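Local coordinates for cytochrome c-552/4 domain-containing protein (PDB 4QO5) that carries eight c-type hemes and is associated with the membrane, consistent with a role in electron transfer or multiheme redox chemistry, at residues Q120-N132 with G202-A214. Sequence-based numbering, arbitrary orientation.
Sequences QYSKSSKAWAYYN and GVGRVNPDGSLGA. With HEC (heme c), chain G.
Ala127 and Gly204 bring the two backbones to 4.4 Å between their CA atoms, where the type I beta turn Lys126 to Ala129 abuts a second one, Gly202 to Arg205. The two turns line one side of a lysine- and histidine-ligated heme c in a multiheme cytochrome: Lys126 NZ binds the iron at 2.2 Å, and His239 is the other axial ligand. Beyond CB the Lys126 chain is extended and bends at its last torsion, chi4 -77°, which brings NZ to the metal. Val203 shares this pocket, laying CG1 3.5 Å from heme C3C while CG2 meets Ala129 CB. On the backbone of the same residue, Tyr121 OH donates to Val203 O at 2.8 Å; with its ring carbon anti to the backbone N (chi1 -165°), the ring presents its edge to that carbonyl, and the hydroxyl is tilted from the carbonyl plane. A phenylalanine in place of Tyr121 would probably leave Val203 O without its hydroxyl donor, and the Gly202 to Arg205 turn without its one direct hydrogen bond to segment 120-132. At Gly204 the packing is close enough that a CB would clash with the backbone N atoms of Ala129 and Tyr130. One water bridges the turns, donating to Ala127 O and Gly204 O and accepting from Tyr130 N. Farther from the heme, Leu212 splits its two methyls between two rings: CD2 lies at the edge of the Tyr131 ring, near its plane, 4.0 Å from CE2, which also touches Val206 CG2, and CD1 makes a CH-pi contact over Trp128, 3.5 Å from the centroid of its six-membered ring and 8° off the ring normal.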
loop_
_atom_site.group_PDB
_atom_site.type_symbol
_atom_site.label_atom_id
_atom_site.label_comp_id
_atom_site.label_asym_id
_atom_site.label_seq_id
_atom_site.Cartn_x
_atom_site.Cartn_y
_atom_site.Cartn_z
ATOM N N GLN A 120 -2.816 22.022 25.445
ATOM C CA GLN A 120 -2.639 22.186 24.007
ATOM C C GLN A 120 -3.622 21.353 23.206
ATOM O O GLN A 120 -4.308 21.870 22.314
ATOM C CB GLN A 120 -1.210 21.846 23.610
ATOM C CG GLN A 120 -0.218 22.903 24.065
ATOM C CD GLN A 120 1.211 22.494 23.790
ATOM O OE1 GLN A 120 1.466 21.409 23.241
ATOM N NE2 GLN A 120 2.154 23.334 24.190
ATOM N N TYR A 121 -3.712 20.068 23.546
ATOM C CA TYR A 121 -4.590 19.170 22.831
ATOM C C TYR A 121 -6.037 19.604 22.870
ATOM O O TYR A 121 -6.742 19.524 21.861
ATOM C CB TYR A 121 -4.450 17.750 23.370
ATOM C CG TYR A 121 -5.050 16.731 22.442
ATOM C CD1 TYR A 121 -4.405 16.385 21.273
ATOM C CD2 TYR A 121 -6.275 16.139 22.721
ATOM C CE1 TYR A 121 -4.941 15.469 20.423
ATOM C CE2 TYR A 121 -6.826 15.216 21.866
ATOM C CZ TYR A 121 -6.151 14.892 20.713
ATOM O OH TYR A 121 -6.663 13.970 19.837
ATOM N N SER A 122 -6.483 20.069 24.038
ATOM C CA SER A 122 -7.895 20.364 24.259
ATOM C C SER A 122 -8.405 21.521 23.403
ATOM O O SER A 122 -9.602 21.628 23.161
ATOM C CB SER A 122 -8.148 20.644 25.738
ATOM O OG SER A 122 -7.561 21.877 26.102
ATOM N N LYS A 123 -7.492 22.375 22.941
ATOM C CA LYS A 123 -7.825 23.467 22.023
ATOM C C LYS A 123 -7.854 23.037 20.556
ATOM O O LYS A 123 -8.329 23.774 19.695
ATOM C CB LYS A 123 -6.798 24.595 22.154
ATOM C CG LYS A 123 -6.856 25.371 23.455
ATOM C CD LYS A 123 -5.585 26.194 23.600
ATOM C CE LYS A 123 -5.869 27.621 24.023
ATOM N NZ LYS A 123 -4.765 28.534 23.585
ATOM N N SER A 124 -7.327 21.856 20.272
ATOM C CA SER A 124 -7.090 21.439 18.893
ATOM C C SER A 124 -8.336 20.877 18.209
ATOM O O SER A 124 -9.262 20.390 18.860
ATOM C CB SER A 124 -5.958 20.410 18.834
ATOM O OG SER A 124 -6.393 19.140 19.306
ATOM N N SER A 125 -8.336 20.936 16.885
ATOM C CA SER A 125 -9.384 20.315 16.078
ATOM C C SER A 125 -9.514 18.820 16.356
ATOM O O SER A 125 -10.617 18.279 16.291
ATOM C CB SER A 125 -9.093 20.516 14.587
ATOM O OG SER A 125 -8.873 21.883 14.301
ATOM N N LYS A 126 -8.391 18.159 16.658
ATOM C CA LYS A 126 -8.418 16.724 16.967
ATOM C C LYS A 126 -9.305 16.434 18.170
ATOM O O LYS A 126 -10.097 15.500 18.144
ATOM C CB LYS A 126 -7.008 16.197 17.237
ATOM C CG LYS A 126 -6.153 16.006 15.959
ATOM C CD LYS A 126 -4.743 15.564 16.327
ATOM C CE LYS A 126 -3.949 15.139 15.104
ATOM N NZ LYS A 126 -4.449 13.788 14.765
ATOM N N ALA A 127 -9.169 17.240 19.223
ATOM C CA ALA A 127 -9.934 16.986 20.447
ATOM C C ALA A 127 -11.436 17.102 20.174
ATOM O O ALA A 127 -12.255 16.415 20.793
ATOM C CB ALA A 127 -9.518 17.958 21.541
ATOM N N TRP A 128 -11.777 17.970 19.234
ATOM C CA TRP A 128 -13.163 18.275 18.903
ATOM C C TRP A 128 -13.701 17.485 17.719
ATOM O O TRP A 128 -14.792 17.787 17.212
ATOM C CB TRP A 128 -13.304 19.789 18.653
ATOM C CG TRP A 128 -13.143 20.578 19.916
ATOM C CD1 TRP A 128 -12.007 21.195 20.363
ATOM C CD2 TRP A 128 -14.141 20.795 20.921
ATOM N NE1 TRP A 128 -12.243 21.793 21.583
ATOM C CE2 TRP A 128 -13.546 21.562 21.945
ATOM C CE3 TRP A 128 -15.480 20.417 21.053
ATOM C CZ2 TRP A 128 -14.245 21.958 23.082
ATOM C CZ3 TRP A 128 -16.177 20.817 22.186
ATOM C CH2 TRP A 128 -15.557 21.582 23.182
ATOM N N ALA A 129 -12.955 16.458 17.303
ATOM C CA ALA A 129 -13.219 15.750 16.051
ATOM C C ALA A 129 -14.585 15.075 15.988
ATOM O O ALA A 129 -15.187 15.015 14.922
ATOM C CB ALA A 129 -12.100 14.721 15.737
ATOM N N TYR A 130 -15.082 14.560 17.112
ATOM C CA TYR A 130 -16.421 13.980 17.090
ATOM C C TYR A 130 -17.473 15.050 16.798
ATOM O O TYR A 130 -18.339 14.851 15.950
ATOM C CB TYR A 130 -16.761 13.230 18.394
ATOM C CG TYR A 130 -18.206 12.773 18.447
ATOM C CD1 TYR A 130 -18.581 11.533 17.933
ATOM C CD2 TYR A 130 -19.201 13.585 19.006
ATOM C CE1 TYR A 130 -19.894 11.118 17.974
ATOM C CE2 TYR A 130 -20.526 13.179 19.041
ATOM C CZ TYR A 130 -20.864 11.941 18.532
ATOM O OH TYR A 130 -22.177 11.539 18.578
ATOM N N TYR A 131 -17.402 16.182 17.499
ATOM C CA TYR A 131 -18.358 17.260 17.279
ATOM C C TYR A 131 -18.197 17.925 15.913
ATOM O O TYR A 131 -19.191 18.267 15.255
ATOM C CB TYR A 131 -18.304 18.276 18.427
ATOM C CG TYR A 131 -18.676 17.615 19.726
ATOM C CD1 TYR A 131 -20.006 17.329 20.023
ATOM C CD2 TYR A 131 -17.700 17.225 20.632
ATOM C CE1 TYR A 131 -20.355 16.703 21.207
ATOM C CE2 TYR A 131 -18.040 16.591 21.817
ATOM C CZ TYR A 131 -19.363 16.334 22.098
ATOM O OH TYR A 131 -19.689 15.703 23.275
ATOM N N ASN A 132 -16.954 18.085 15.480
ATOM C CA ASN A 132 -16.697 18.640 14.143
ATOM C C ASN A 132 -17.395 17.849 13.050
ATOM O O ASN A 132 -17.945 18.423 12.108
ATOM C CB ASN A 132 -15.200 18.745 13.856
ATOM C CG ASN A 132 -14.525 19.842 14.666
ATOM O OD1 ASN A 132 -15.188 20.741 15.173
ATOM N ND2 ASN A 132 -13.201 19.759 14.802
ATOM N N GLY A 202 -10.267 6.976 18.689
ATOM C CA GLY A 202 -10.233 8.088 17.760
ATOM C C GLY A 202 -9.844 9.368 18.491
ATOM O O GLY A 202 -10.036 9.488 19.698
ATOM N N VAL A 203 -9.303 10.336 17.758
ATOM C CA VAL A 203 -8.702 11.503 18.400
ATOM C C VAL A 203 -9.666 12.371 19.193
ATOM O O VAL A 203 -9.244 13.022 20.138
ATOM C CB VAL A 203 -7.928 12.371 17.393
ATOM C CG1 VAL A 203 -6.730 11.590 16.873
ATOM C CG2 VAL A 203 -8.858 12.785 16.255
ATOM N N GLY A 204 -10.939 12.407 18.797
ATOM C CA GLY A 204 -11.936 13.204 19.488
ATOM C C GLY A 204 -12.874 12.387 20.369
ATOM O O GLY A 204 -14.019 12.781 20.587
ATOM N N ARG A 205 -12.403 11.244 20.865
ATOM C CA ARG A 205 -13.253 10.385 21.704
ATOM C C ARG A 205 -13.828 11.175 22.887
ATOM O O ARG A 205 -13.097 11.904 23.565
ATOM C CB ARG A 205 -12.475 9.193 22.233
ATOM C CG ARG A 205 -13.353 8.181 23.044
ATOM C CD ARG A 205 -12.469 7.055 23.521
ATOM N NE ARG A 205 -11.614 7.502 24.619
ATOM C CZ ARG A 205 -10.415 6.998 24.903
ATOM N NH1 ARG A 205 -9.876 6.015 24.163
ATOM N NH2 ARG A 205 -9.748 7.479 25.939
ATOM N N VAL A 206 -15.131 11.046 23.117
ATOM C CA VAL A 206 -15.768 11.743 24.244
ATOM C C VAL A 206 -15.805 10.791 25.437
ATOM O O VAL A 206 -16.567 9.833 25.457
ATOM C CB VAL A 206 -17.185 12.228 23.880
ATOM C CG1 VAL A 206 -17.796 13.042 25.026
ATOM C CG2 VAL A 206 -17.137 13.051 22.589
ATOM N N ASN A 207 -14.959 11.063 26.420
ATOM C CA ASN A 207 -14.727 10.149 27.526
ATOM C C ASN A 207 -15.825 10.206 28.579
ATOM O O ASN A 207 -16.605 11.159 28.608
ATOM C CB ASN A 207 -13.365 10.467 28.142
ATOM C CG ASN A 207 -12.242 10.209 27.174
ATOM O OD1 ASN A 207 -11.975 9.063 26.818
ATOM N ND2 ASN A 207 -11.594 11.268 26.727
ATOM N N PRO A 208 -15.895 9.176 29.438
ATOM C CA PRO A 208 -16.919 9.160 30.490
ATOM C C PRO A 208 -16.852 10.350 31.459
ATOM O O PRO A 208 -17.885 10.718 32.017
ATOM C CB PRO A 208 -16.632 7.850 31.238
ATOM C CG PRO A 208 -15.948 6.972 30.248
ATOM C CD PRO A 208 -15.126 7.916 29.384
ATOM N N ASP A 209 -15.671 10.928 31.665
ATOM C CA ASP A 209 -15.519 12.086 32.556
ATOM C C ASP A 209 -15.752 13.404 31.820
ATOM O O ASP A 209 -15.582 14.487 32.388
ATOM C CB ASP A 209 -14.136 12.085 33.239
ATOM C CG ASP A 209 -12.983 12.296 32.249
ATOM O OD1 ASP A 209 -11.821 12.430 32.702
ATOM O OD2 ASP A 209 -13.231 12.324 31.027
ATOM N N GLY A 210 -16.129 13.308 30.551
ATOM C CA GLY A 210 -16.440 14.484 29.763
ATOM C C GLY A 210 -15.255 15.120 29.055
ATOM O O GLY A 210 -15.438 16.001 28.213
ATOM N N SER A 211 -14.037 14.699 29.390
ATOM C CA SER A 211 -12.882 15.210 28.669
ATOM C C SER A 211 -12.902 14.669 27.244
ATOM O O SER A 211 -13.559 13.661 26.955
ATOM C CB SER A 211 -11.562 14.857 29.370
ATOM O OG SER A 211 -11.349 13.456 29.424
ATOM N N LEU A 212 -12.187 15.354 26.357
ATOM C CA LEU A 212 -12.145 14.978 24.949
ATOM C C LEU A 212 -10.780 14.464 24.518
ATOM O O LEU A 212 -9.750 15.105 24.757
ATOM C CB LEU A 212 -12.502 16.180 24.068
ATOM C CG LEU A 212 -13.844 16.854 24.325
ATOM C CD1 LEU A 212 -14.025 17.971 23.307
ATOM C CD2 LEU A 212 -14.978 15.841 24.250
ATOM N N GLY A 213 -10.777 13.317 23.853
ATOM C CA GLY A 213 -9.571 12.830 23.208
ATOM C C GLY A 213 -9.122 11.466 23.680
ATOM O O GLY A 213 -9.490 11.019 24.753
ATOM N N ALA A 214 -8.338 10.782 22.856
ATOM C CA ALA A 214 -7.681 9.573 23.303
ATOM C C ALA A 214 -6.183 9.820 23.287
ATOM O O ALA A 214 -5.593 10.017 22.224
ATOM C CB ALA A 214 -8.051 8.379 22.399
HETATM FE FE HEC G . -4.242 13.167 12.641
HETATM C CHA HEC G . -6.215 15.885 11.804
HETATM C CHB HEC G . -1.413 14.929 11.771
HETATM C CHC HEC G . -2.312 10.719 14.058
HETATM C CHD HEC G . -6.992 11.255 13.100
HETATM N NA HEC G . -3.867 15.061 11.964
HETATM C C1A HEC G . -4.847 15.987 11.632
HETATM C C2A HEC G . -4.170 17.152 11.091
HETATM C C3A HEC G . -2.846 16.901 11.084
HETATM C C4A HEC G . -2.625 15.575 11.619
HETATM C CMA HEC G . -1.714 17.827 10.582
HETATM C CAA HEC G . -4.901 18.419 10.592
HETATM C CBA HEC G . -5.305 19.337 11.744
HETATM C CGA HEC G . -6.673 18.978 12.263
HETATM O O1A HEC G . -6.788 18.770 13.501
HETATM O O2A HEC G . -7.643 18.886 11.454
HETATM N NB HEC G . -2.275 12.871 12.841
HETATM C C1B HEC G . -1.258 13.743 12.468
HETATM C C2B HEC G . 0.001 13.213 12.971
HETATM C C3B HEC G . -0.280 12.077 13.645
HETATM C C4B HEC G . -1.689 11.833 13.536
HETATM C CMB HEC G . 1.357 13.937 12.812
HETATM C CAB HEC G . 0.562 11.093 14.491
HETATM C CBB HEC G . 1.842 11.632 15.177
HETATM N NC HEC G . -4.566 11.322 13.382
HETATM C C1C HEC G . -3.652 10.486 13.965
HETATM C C2C HEC G . -4.300 9.200 14.232
HETATM C C3C HEC G . -5.607 9.519 14.276
HETATM C C4C HEC G . -5.791 10.756 13.550
HETATM C CMC HEC G . -3.540 8.248 15.191
HETATM C CAC HEC G . -6.887 8.724 14.661
HETATM C CBC HEC G . -6.801 7.665 15.796
HETATM N ND HEC G . -6.293 13.528 12.453
HETATM C C1D HEC G . -7.252 12.547 12.730
HETATM C C2D HEC G . -8.571 13.104 12.555
HETATM C C3D HEC G . -8.337 14.554 12.157
HETATM C C4D HEC G . -6.899 14.731 12.134
HETATM C CMD HEC G . -9.923 12.380 12.737
HETATM C CAD HEC G . -9.417 15.616 11.877
HETATM C CBD HEC G . -9.670 16.419 13.149
HETATM C CGD HEC G . -10.652 17.521 12.821
HETATM O O1D HEC G . -10.255 18.490 12.115
HETATM O O2D HEC G . -11.824 17.438 13.280
HETATM O O HOH W 1 -14.670 15.372 19.914
#